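Local coordinates for protein acetyltransferase, GNAT family (Colwellia psychrerythraea, PDB 3IWG) that probably transfers an acyl group other than an amino-acyl group, most likely acetyl from acetyl-CoA, to an acceptor substrate, at residues Val155-Gly163 / Gly211-Arg219; Tyr172-Phe183 / Ala194-Gln202. One frame throughout, in Å; residues are numbered along the deposited sequence.

Both contacts lie in the C-terminal GNAT region of the chain, their centres about 17 Å apart. Along the sequence the order is 155-163, 172-183, 194-202, 211-219, so contact 2 is made by the inner pair of segments and contact 1 by the outer pair. Helices 151-162 and 166-178 follow each other, and each packs against a strand; strands 190-199 and 207-214 are antiparallel neighbours in the sheet, with backbone bonds pairing Ala194 with Ile213 and Glu196 with Gly211. Tyr173 of contact 2 bridges the two contacts, its OH packed against Ala158 and Ile213 of contact 1. Contact 1 leads out to a sulfate-binding loop; contact 2 lies by the subunit interface.

Contact 1 of 2, residues Val155-Gly163 / Gly211-Arg219; sequences VTFAAANIG and GMIVAQSNR. With SO4 (sulfate ion), chain C.
Where strand 207-214 runs out into what is, by sequence and position, the pyrophosphate-binding loop of the GNAT fold, Asn161 in the last turn of helix 151-162 meets Gln216. Asn161 OD1 accepts the backbone N-H of Gln216 at 2.7 Å, the donor tilted 35° from the carbonyl plane. The other end of the amide folds back: Asn161 ND2 sits over one face of the Phe157 ring, toward its rim, and donates to Phe157 O at 2.9 Å. With chi1 at 180°, CG trans to the backbone N, the Phe157 ring reaches the strand end, CE2 3.5 Å from Ala215 CB and Ile213 O in plane at its edge. Ile213 pushes CD1 to within 3.6 Å of Ala158 CB. A leucine here in place of Asn161 would probably leave the Gln216 N-H without this acceptor and Phe157 O without its ND2 bond, the loop less firmly tied. Further on, Gln216 OE1 takes Arg219 NH2 on a lone pair, while Arg219 NH1 reaches sulfate O2 at 2.7 Å and NE bonds O1. Gly220 N and Ala224 N also bind this ion, so the loop is suited to an anion, consistent with a site for the coenzyme A pyrophosphate.

Contact 2 of 2, residues Tyr172-Phe183 / Ala194-Gln202; sequences YYGNLIERKELF and AGECRLFDQ
Tyr172 and Glu196 approach from opposite directions, the phenol coming from helix 166-178 and the carboxylate from strand 190-199, their planes 42° apart. Tyr172 OH donates to Glu196 OE1 at 2.6 Å on its syn side. Glu196 OE2 lies near the planes of two rings, at the edge of Tyr172 and, 3.4 Å from Tyr173 CE1, at the edge of Tyr173, whose plane stands 79° from the carboxylate. Arg198 grips OE1 side-on with NE and NH1, so three donors converge on that one oxygen and probably favour the ionised carboxylate. The Leu176 side chain crosses that of Glu196 at about a right angle, CD2 3.7 Å from Glu196 CD. Between helix and strand the chain turns through a Schellman motif at Lys180 and enters the hairpin of strands 182-187 and 190-199, part of the GNAT sheet: Phe183 and Gly195 form the antiparallel hydrogen-bonded pair, Leu182 and Glu196 the non-hydrogen-bonded one. One residue ahead of Leu182, Glu181 O accepts Cys197 N at 2.9 Å. With its chain extended beyond CG, Glu181 brings OE2 to Leu199 N at 2.8 Å, the N-H arriving from above the carboxylate plane. Arg179 joins Glu181 and Asp201 in a salt-bridge network: NE bonds Glu181 OE1, and bending at chi3 (63°) turns NH1 and NH2 to Asp201 OD1, NH2 at 2.8 Å. Arg179 NH1 also makes a salt bridge to Glu178 OE1 of the second subunit.

Contact 1 of 2, residues Val155-Gly163 / Gly211-Arg219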
loop_
_atom_site.group_PDB
_atom_site.type_symbol
_atom_site.label_atom_id
_atom_site.label_comp_id
_atom_site.label_asym_id
_atom_site.label_seq_id
_atom_site.Cartn_x
_atom_site.Cartn_y
_atom_site.Cartn_z
ATOM N N VAL A 155 -12.071 -1.684 2.419
ATOM C CA VAL A 155 -11.767 -1.051 1.111
ATOM C C VAL A 155 -13.048 -0.624 0.422
ATOM O O VAL A 155 -13.194 0.531 -0.005
ATOM C CB VAL A 155 -10.919 -1.993 0.208
ATOM C CG1 VAL A 155 -11.001 -1.608 -1.281
ATOM C CG2 VAL A 155 -9.432 -2.032 0.729
ATOM N N THR A 156 -13.998 -1.535 0.373
ATOM C CA THR A 156 -15.310 -1.210 -0.140
ATOM C C THR A 156 -15.975 -0.070 0.637
ATOM O O THR A 156 -16.528 0.867 0.046
ATOM C CB THR A 156 -16.208 -2.436 -0.023
ATOM O OG1 THR A 156 -15.638 -3.487 -0.799
ATOM C CG2 THR A 156 -17.597 -2.124 -0.507
ATOM N N PHE A 157 -15.925 -0.148 1.964
ATOM C CA PHE A 157 -16.464 0.943 2.782
ATOM C C PHE A 157 -15.810 2.327 2.437
ATOM O O PHE A 157 -16.503 3.314 2.166
ATOM C CB PHE A 157 -16.313 0.587 4.272
ATOM C CG PHE A 157 -16.825 1.642 5.191
ATOM C CD1 PHE A 157 -15.952 2.531 5.772
ATOM C CD2 PHE A 157 -18.194 1.755 5.446
ATOM C CE1 PHE A 157 -16.403 3.507 6.605
ATOM C CE2 PHE A 157 -18.656 2.717 6.281
ATOM C CZ PHE A 157 -17.765 3.621 6.858
ATOM N N ALA A 158 -14.479 2.380 2.365
ATOM C CA ALA A 158 -13.836 3.641 2.077
ATOM C C ALA A 158 -14.086 4.072 0.643
ATOM O O ALA A 158 -14.326 5.255 0.397
ATOM C CB ALA A 158 -12.348 3.579 2.364
ATOM N N ALA A 159 -14.040 3.139 -0.307
ATOM C CA ALA A 159 -14.233 3.502 -1.707
ATOM C C ALA A 159 -15.617 4.142 -1.883
ATOM O O ALA A 159 -15.751 5.203 -2.523
ATOM C CB ALA A 159 -14.090 2.253 -2.644
ATOM N N ALA A 160 -16.633 3.505 -1.299
ATOM C CA ALA A 160 -18.008 4.003 -1.363
ATOM C C ALA A 160 -18.155 5.349 -0.663
ATOM O O ALA A 160 -18.925 6.192 -1.111
ATOM C CB ALA A 160 -18.986 2.969 -0.757
ATOM N N ASN A 161 -17.415 5.581 0.422
ATOM C CA ASN A 161 -17.628 6.824 1.195
ATOM C C ASN A 161 -16.711 7.949 0.851
ATOM O O ASN A 161 -17.123 9.072 0.930
ATOM C CB ASN A 161 -17.570 6.576 2.702
ATOM C CG ASN A 161 -18.797 5.905 3.194
ATOM O OD1 ASN A 161 -19.861 6.517 3.244
ATOM N ND2 ASN A 161 -18.691 4.627 3.530
ATOM N N ILE A 162 -15.465 7.707 0.497
ATOM C CA ILE A 162 -14.583 8.852 0.159
ATOM C C ILE A 162 -14.089 8.830 -1.299
ATOM O O ILE A 162 -13.353 9.717 -1.704
ATOM C CB ILE A 162 -13.335 8.944 1.103
ATOM C CG1 ILE A 162 -12.434 7.705 0.914
ATOM C CG2 ILE A 162 -13.752 9.088 2.570
ATOM C CD1 ILE A 162 -11.079 7.782 1.626
ATOM N N GLY A 163 -14.445 7.823 -2.086
ATOM C CA GLY A 163 -14.087 7.841 -3.519
ATOM C C GLY A 163 -12.602 7.634 -3.869
ATOM O O GLY A 163 -12.234 7.721 -5.030
ATOM N N GLY A 211 -7.513 9.385 12.044
ATOM C CA GLY A 211 -8.458 9.649 10.949
ATOM C C GLY A 211 -9.693 8.796 11.140
ATOM O O GLY A 211 -9.659 7.794 11.845
HETATM N N MSE A 212 -10.796 9.224 10.559
HETATM C CA MSE A 212 -12.012 8.446 10.572
HETATM C C MSE A 212 -12.845 8.664 9.301
HETATM O O MSE A 212 -12.756 9.702 8.641
HETATM C CB MSE A 212 -12.943 8.762 11.742
HETATM C CG MSE A 212 -12.514 9.794 12.733
HETATM SE SE MSE A 212 -12.947 11.600 12.255
HETATM C CE MSE A 212 -11.374 12.215 11.351
ATOM N N ILE A 213 -13.660 7.648 9.002
ATOM C CA ILE A 213 -14.704 7.742 8.012
ATOM C C ILE A 213 -15.995 7.206 8.602
ATOM O O ILE A 213 -16.051 6.067 9.062
ATOM C CB ILE A 213 -14.386 6.857 6.753
ATOM C CG1 ILE A 213 -13.030 7.190 6.118
ATOM C CG2 ILE A 213 -15.506 7.000 5.757
ATOM C CD1 ILE A 213 -12.567 6.092 4.968
ATOM N N VAL A 214 -17.032 8.022 8.560
ATOM C CA VAL A 214 -18.349 7.609 9.037
ATOM C C VAL A 214 -19.144 7.228 7.848
ATOM O O VAL A 214 -19.071 7.923 6.849
ATOM C CB VAL A 214 -19.101 8.753 9.762
ATOM C CG1 VAL A 214 -20.545 8.329 10.093
ATOM C CG2 VAL A 214 -18.362 9.152 10.968
ATOM N N ALA A 215 -19.891 6.144 7.938
ATOM C CA ALA A 215 -20.743 5.742 6.809
ATOM C C ALA A 215 -21.657 6.903 6.443
ATOM O O ALA A 215 -22.270 7.542 7.311
ATOM C CB ALA A 215 -21.581 4.525 7.129
ATOM N N GLN A 216 -21.724 7.176 5.152
ATOM C CA GLN A 216 -22.556 8.267 4.635
ATOM C C GLN A 216 -24.031 8.030 4.945
ATOM O O GLN A 216 -24.804 8.957 4.933
ATOM C CB GLN A 216 -22.350 8.435 3.123
ATOM C CG GLN A 216 -22.771 9.777 2.524
ATOM C CD GLN A 216 -22.427 11.034 3.426
ATOM O OE1 GLN A 216 -21.296 11.172 3.943
ATOM N NE2 GLN A 216 -23.439 11.931 3.616
ATOM N N SER A 217 -24.395 6.789 5.235
ATOM C CA SER A 217 -25.765 6.444 5.670
ATOM C C SER A 217 -26.083 6.755 7.152
ATOM O O SER A 217 -27.193 6.515 7.605
ATOM C CB SER A 217 -26.021 4.961 5.423
ATOM O OG SER A 217 -25.044 4.210 6.083
ATOM N N ASN A 218 -25.104 7.254 7.891
ATOM C CA ASN A 218 -25.208 7.428 9.335
ATOM C C ASN A 218 -24.551 8.738 9.787
ATOM O O ASN A 218 -24.009 8.818 10.866
ATOM C CB ASN A 218 -24.571 6.220 10.052
ATOM C CG ASN A 218 -25.388 4.951 9.886
ATOM O OD1 ASN A 218 -26.226 4.604 10.741
ATOM N ND2 ASN A 218 -25.180 4.270 8.780
ATOM N N ARG A 219 -24.620 9.759 8.947
ATOM C CA ARG A 219 -24.174 11.080 9.344
ATOM C C ARG A 219 -25.173 11.689 10.312
ATOM O O ARG A 219 -26.380 11.415 10.249
ATOM C CB ARG A 219 -23.966 12.001 8.121
ATOM C CG ARG A 219 -23.095 11.338 6.978
ATOM C CD ARG A 219 -21.779 10.740 7.484
ATOM N NE ARG A 219 -20.979 11.722 8.208
ATOM C CZ ARG A 219 -20.140 12.598 7.661
ATOM N NH1 ARG A 219 -19.458 13.433 8.450
ATOM N NH2 ARG A 219 -19.924 12.620 6.345
HETATM S S SO4 C . -20.710 12.765 11.911
HETATM O O1 SO4 C . -21.887 12.585 11.054
HETATM O O2 SO4 C . -19.523 13.142 11.133
HETATM O O3 SO4 C . -20.540 11.524 12.620
HETATM O O4 SO4 C . -20.859 13.882 12.878
#

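Contact 2 of 2, residues Tyr172-Phe183 / Ala194-Gln202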
loop_
_atom_site.group_PDB
_atom_site.type_symbol
_atom_site.label_atom_id
_atom_site.label_comp_id
_atom_site.label_asym_id
_atom_site.label_seq_id
_atom_site.Cartn_x
_atom_site.Cartn_y
_atom_site.Cartn_z
ATOM N N TYR A 172 -2.994 0.666 1.095
ATOM C CA TYR A 172 -2.909 1.563 2.262
ATOM C C TYR A 172 -3.480 0.894 3.512
ATOM O O TYR A 172 -2.849 0.844 4.571
ATOM C CB TYR A 172 -3.681 2.806 1.960
ATOM C CG TYR A 172 -3.769 3.764 3.084
ATOM C CD1 TYR A 172 -2.768 4.703 3.300
ATOM C CD2 TYR A 172 -4.880 3.773 3.916
ATOM C CE1 TYR A 172 -2.858 5.588 4.379
ATOM C CE2 TYR A 172 -4.972 4.625 4.987
ATOM C CZ TYR A 172 -3.972 5.527 5.212
ATOM O OH TYR A 172 -4.083 6.395 6.239
ATOM N N TYR A 173 -4.640 0.282 3.330
ATOM C CA TYR A 173 -5.282 -0.443 4.394
ATOM C C TYR A 173 -4.581 -1.746 4.725
ATOM O O TYR A 173 -4.484 -2.088 5.868
ATOM C CB TYR A 173 -6.757 -0.653 4.081
ATOM C CG TYR A 173 -7.684 0.504 4.345
ATOM C CD1 TYR A 173 -7.416 1.474 5.317
ATOM C CD2 TYR A 173 -8.922 0.560 3.700
ATOM C CE1 TYR A 173 -8.343 2.508 5.575
ATOM C CE2 TYR A 173 -9.863 1.580 3.968
ATOM C CZ TYR A 173 -9.569 2.531 4.903
ATOM O OH TYR A 173 -10.523 3.483 5.132
ATOM N N GLY A 174 -4.009 -2.435 3.745
ATOM C CA GLY A 174 -3.247 -3.663 4.053
ATOM C C GLY A 174 -2.094 -3.367 4.992
ATOM O O GLY A 174 -1.819 -4.055 5.982
ATOM N N ASN A 175 -1.407 -2.298 4.676
ATOM C CA ASN A 175 -0.337 -1.851 5.500
ATOM C C ASN A 175 -0.826 -1.394 6.878
ATOM O O ASN A 175 -0.202 -1.712 7.880
ATOM C CB ASN A 175 0.381 -0.743 4.774
ATOM C CG ASN A 175 1.634 -0.309 5.490
ATOM O OD1 ASN A 175 1.720 0.817 5.895
ATOM N ND2 ASN A 175 2.614 -1.210 5.616
ATOM N N LEU A 176 -1.947 -0.677 6.977
ATOM C CA LEU A 176 -2.406 -0.273 8.319
ATOM C C LEU A 176 -2.770 -1.493 9.186
ATOM O O LEU A 176 -2.500 -1.528 10.383
ATOM C CB LEU A 176 -3.568 0.681 8.224
ATOM C CG LEU A 176 -3.423 2.218 8.294
ATOM C CD1 LEU A 176 -2.112 2.832 7.841
ATOM C CD2 LEU A 176 -4.594 2.855 7.583
ATOM N N ILE A 177 -3.360 -2.506 8.562
ATOM C CA ILE A 177 -3.769 -3.705 9.247
ATOM C C ILE A 177 -2.540 -4.364 9.874
ATOM O O ILE A 177 -2.568 -4.727 11.062
ATOM C CB ILE A 177 -4.457 -4.649 8.274
ATOM C CG1 ILE A 177 -5.899 -4.187 8.012
ATOM C CG2 ILE A 177 -4.392 -6.104 8.803
ATOM C CD1 ILE A 177 -6.658 -5.058 7.118
ATOM N N GLU A 178 -1.449 -4.459 9.103
ATOM C CA GLU A 178 -0.200 -5.048 9.597
ATOM C C GLU A 178 0.388 -4.238 10.702
ATOM O O GLU A 178 0.993 -4.798 11.634
ATOM C CB GLU A 178 0.851 -5.135 8.493
ATOM C CG GLU A 178 0.432 -6.117 7.356
ATOM C CD GLU A 178 1.585 -6.378 6.379
ATOM O OE1 GLU A 178 2.709 -6.645 6.866
ATOM O OE2 GLU A 178 1.348 -6.333 5.151
ATOM N N ARG A 179 0.195 -2.923 10.633
ATOM C CA ARG A 179 0.710 -2.054 11.696
ATOM C C ARG A 179 -0.265 -2.019 12.893
ATOM O O ARG A 179 0.034 -1.391 13.871
ATOM C CB ARG A 179 0.939 -0.623 11.189
ATOM C CG ARG A 179 2.018 -0.454 10.127
ATOM C CD ARG A 179 2.039 0.998 9.501
ATOM N NE ARG A 179 2.357 2.059 10.479
ATOM C CZ ARG A 179 3.590 2.325 10.939
ATOM N NH1 ARG A 179 4.651 1.646 10.507
ATOM N NH2 ARG A 179 3.783 3.280 11.838
ATOM N N LYS A 180 -1.405 -2.709 12.794
ATOM C CA LYS A 180 -2.474 -2.630 13.812
ATOM C C LYS A 180 -3.001 -1.191 14.091
ATOM O O LYS A 180 -3.257 -0.795 15.230
ATOM C CB LYS A 180 -1.992 -3.335 15.090
ATOM C CG LYS A 180 -1.311 -4.707 14.801
ATOM C CD LYS A 180 -1.257 -5.585 16.045
ATOM C CE LYS A 180 -0.400 -6.881 15.854
ATOM N NZ LYS A 180 0.588 -7.047 16.994
ATOM N N GLU A 181 -3.171 -0.419 13.028
ATOM C CA GLU A 181 -3.620 0.961 13.169
ATOM C C GLU A 181 -5.050 1.186 12.746
ATOM O O GLU A 181 -5.567 2.313 12.843
ATOM C CB GLU A 181 -2.671 1.900 12.426
ATOM C CG GLU A 181 -1.299 1.947 13.054
ATOM C CD GLU A 181 -0.285 2.730 12.236
ATOM O OE1 GLU A 181 -0.552 2.995 11.053
ATOM O OE2 GLU A 181 0.796 3.064 12.772
ATOM N N LEU A 182 -5.706 0.150 12.230
ATOM C CA LEU A 182 -7.039 0.344 11.661
ATOM C C LEU A 182 -8.092 -0.290 12.547
ATOM O O LEU A 182 -7.892 -1.396 13.025
ATOM C CB LEU A 182 -7.102 -0.226 10.243
ATOM C CG LEU A 182 -8.417 -0.137 9.413
ATOM C CD1 LEU A 182 -8.840 1.280 9.105
ATOM C CD2 LEU A 182 -8.244 -0.948 8.105
ATOM N N PHE A 183 -9.219 0.407 12.746
ATOM C CA PHE A 183 -10.310 -0.145 13.520
ATOM C C PHE A 183 -11.660 0.063 12.824
ATOM O O PHE A 183 -11.844 0.986 12.035
ATOM C CB PHE A 183 -10.363 0.500 14.908
ATOM C CG PHE A 183 -9.137 0.260 15.740
ATOM C CD1 PHE A 183 -7.980 0.959 15.506
ATOM C CD2 PHE A 183 -9.146 -0.652 16.786
ATOM C CE1 PHE A 183 -6.841 0.733 16.264
ATOM C CE2 PHE A 183 -7.989 -0.874 17.544
ATOM C CZ PHE A 183 -6.846 -0.156 17.278
ATOM N N ALA A 194 -14.885 3.671 10.131
ATOM C CA ALA A 194 -13.516 3.139 10.152
ATOM C C ALA A 194 -12.651 4.153 10.854
ATOM O O ALA A 194 -12.750 5.326 10.535
ATOM C CB ALA A 194 -12.991 2.972 8.716
ATOM N N GLY A 195 -11.763 3.719 11.737
ATOM C CA GLY A 195 -10.886 4.635 12.435
ATOM C C GLY A 195 -9.448 4.217 12.273
ATOM O O GLY A 195 -9.146 3.014 12.231
ATOM N N GLU A 196 -8.568 5.215 12.223
ATOM C CA GLU A 196 -7.119 5.045 12.117
ATOM C C GLU A 196 -6.401 5.726 13.294
ATOM O O GLU A 196 -6.693 6.870 13.616
ATOM C CB GLU A 196 -6.610 5.660 10.818
ATOM C CG GLU A 196 -7.366 5.168 9.605
ATOM C CD GLU A 196 -6.832 5.682 8.247
ATOM O OE1 GLU A 196 -5.779 6.365 8.184
ATOM O OE2 GLU A 196 -7.481 5.384 7.221
ATOM N N CYS A 197 -5.495 5.002 13.938
ATOM C CA CYS A 197 -4.670 5.516 14.986
ATOM C C CYS A 197 -3.214 5.227 14.594
ATOM O O CYS A 197 -2.678 4.166 14.933
ATOM C CB CYS A 197 -5.021 4.807 16.282
ATOM S SG CYS A 197 -4.115 5.370 17.746
ATOM N N ARG A 198 -2.593 6.165 13.880
ATOM C CA ARG A 198 -1.335 5.868 13.220
ATOM C C ARG A 198 -0.159 6.347 13.992
ATOM O O ARG A 198 -0.130 7.484 14.430
ATOM C CB ARG A 198 -1.248 6.597 11.914
ATOM C CG ARG A 198 -2.376 6.328 10.891
ATOM C CD ARG A 198 -2.223 7.417 9.792
ATOM N NE ARG A 198 -3.520 7.688 9.275
ATOM C CZ ARG A 198 -4.187 8.829 9.305
ATOM N NH1 ARG A 198 -5.414 8.814 8.786
ATOM N NH2 ARG A 198 -3.648 9.954 9.728
ATOM N N LEU A 199 0.842 5.507 14.109
ATOM C CA LEU A 199 2.060 5.903 14.771
ATOM C C LEU A 199 2.957 6.481 13.740
ATOM O O LEU A 199 2.811 6.185 12.580
ATOM C CB LEU A 199 2.758 4.703 15.401
ATOM C CG LEU A 199 2.215 4.378 16.777
ATOM C CD1 LEU A 199 0.707 4.255 16.770
ATOM C CD2 LEU A 199 2.917 3.080 17.346
ATOM N N PHE A 200 3.892 7.293 14.193
ATOM C CA PHE A 200 4.992 7.781 13.378
ATOM C C PHE A 200 6.248 6.953 13.606
ATOM O O PHE A 200 6.642 6.680 14.749
ATOM C CB PHE A 200 5.294 9.185 13.780
ATOM C CG PHE A 200 4.206 10.140 13.432
ATOM C CD1 PHE A 200 4.182 10.739 12.186
ATOM C CD2 PHE A 200 3.217 10.450 14.352
ATOM C CE1 PHE A 200 3.193 11.652 11.870
ATOM C CE2 PHE A 200 2.203 11.333 14.036
ATOM C CZ PHE A 200 2.194 11.951 12.798
ATOM N N ASP A 201 6.911 6.562 12.530
ATOM C CA ASP A 201 8.115 5.761 12.692
ATOM C C ASP A 201 9.353 6.581 13.142
ATOM O O ASP A 201 10.267 6.015 13.742
ATOM C CB ASP A 201 8.373 4.933 11.423
ATOM C CG ASP A 201 7.351 3.798 11.246
ATOM O OD1 ASP A 201 6.601 3.453 12.206
ATOM O OD2 ASP A 201 7.268 3.268 10.130
ATOM N N GLN A 202 9.359 7.889 12.870
ATOM C CA GLN A 202 10.459 8.774 13.258
ATOM C C GLN A 202 9.963 10.186 13.561
ATOM O O GLN A 202 8.895 10.589 13.132
ATOM C CB GLN A 202 11.471 8.899 12.123
ATOM C CG GLN A 202 11.238 7.914 10.980
ATOM C CD GLN A 202 11.531 8.503 9.598
ATOM O OE1 GLN A 202 10.592 8.793 8.825
ATOM N NE2 GLN A 202 12.835 8.689 9.280
HETATM O O HOH W 1 -2.483 2.019 17.000
#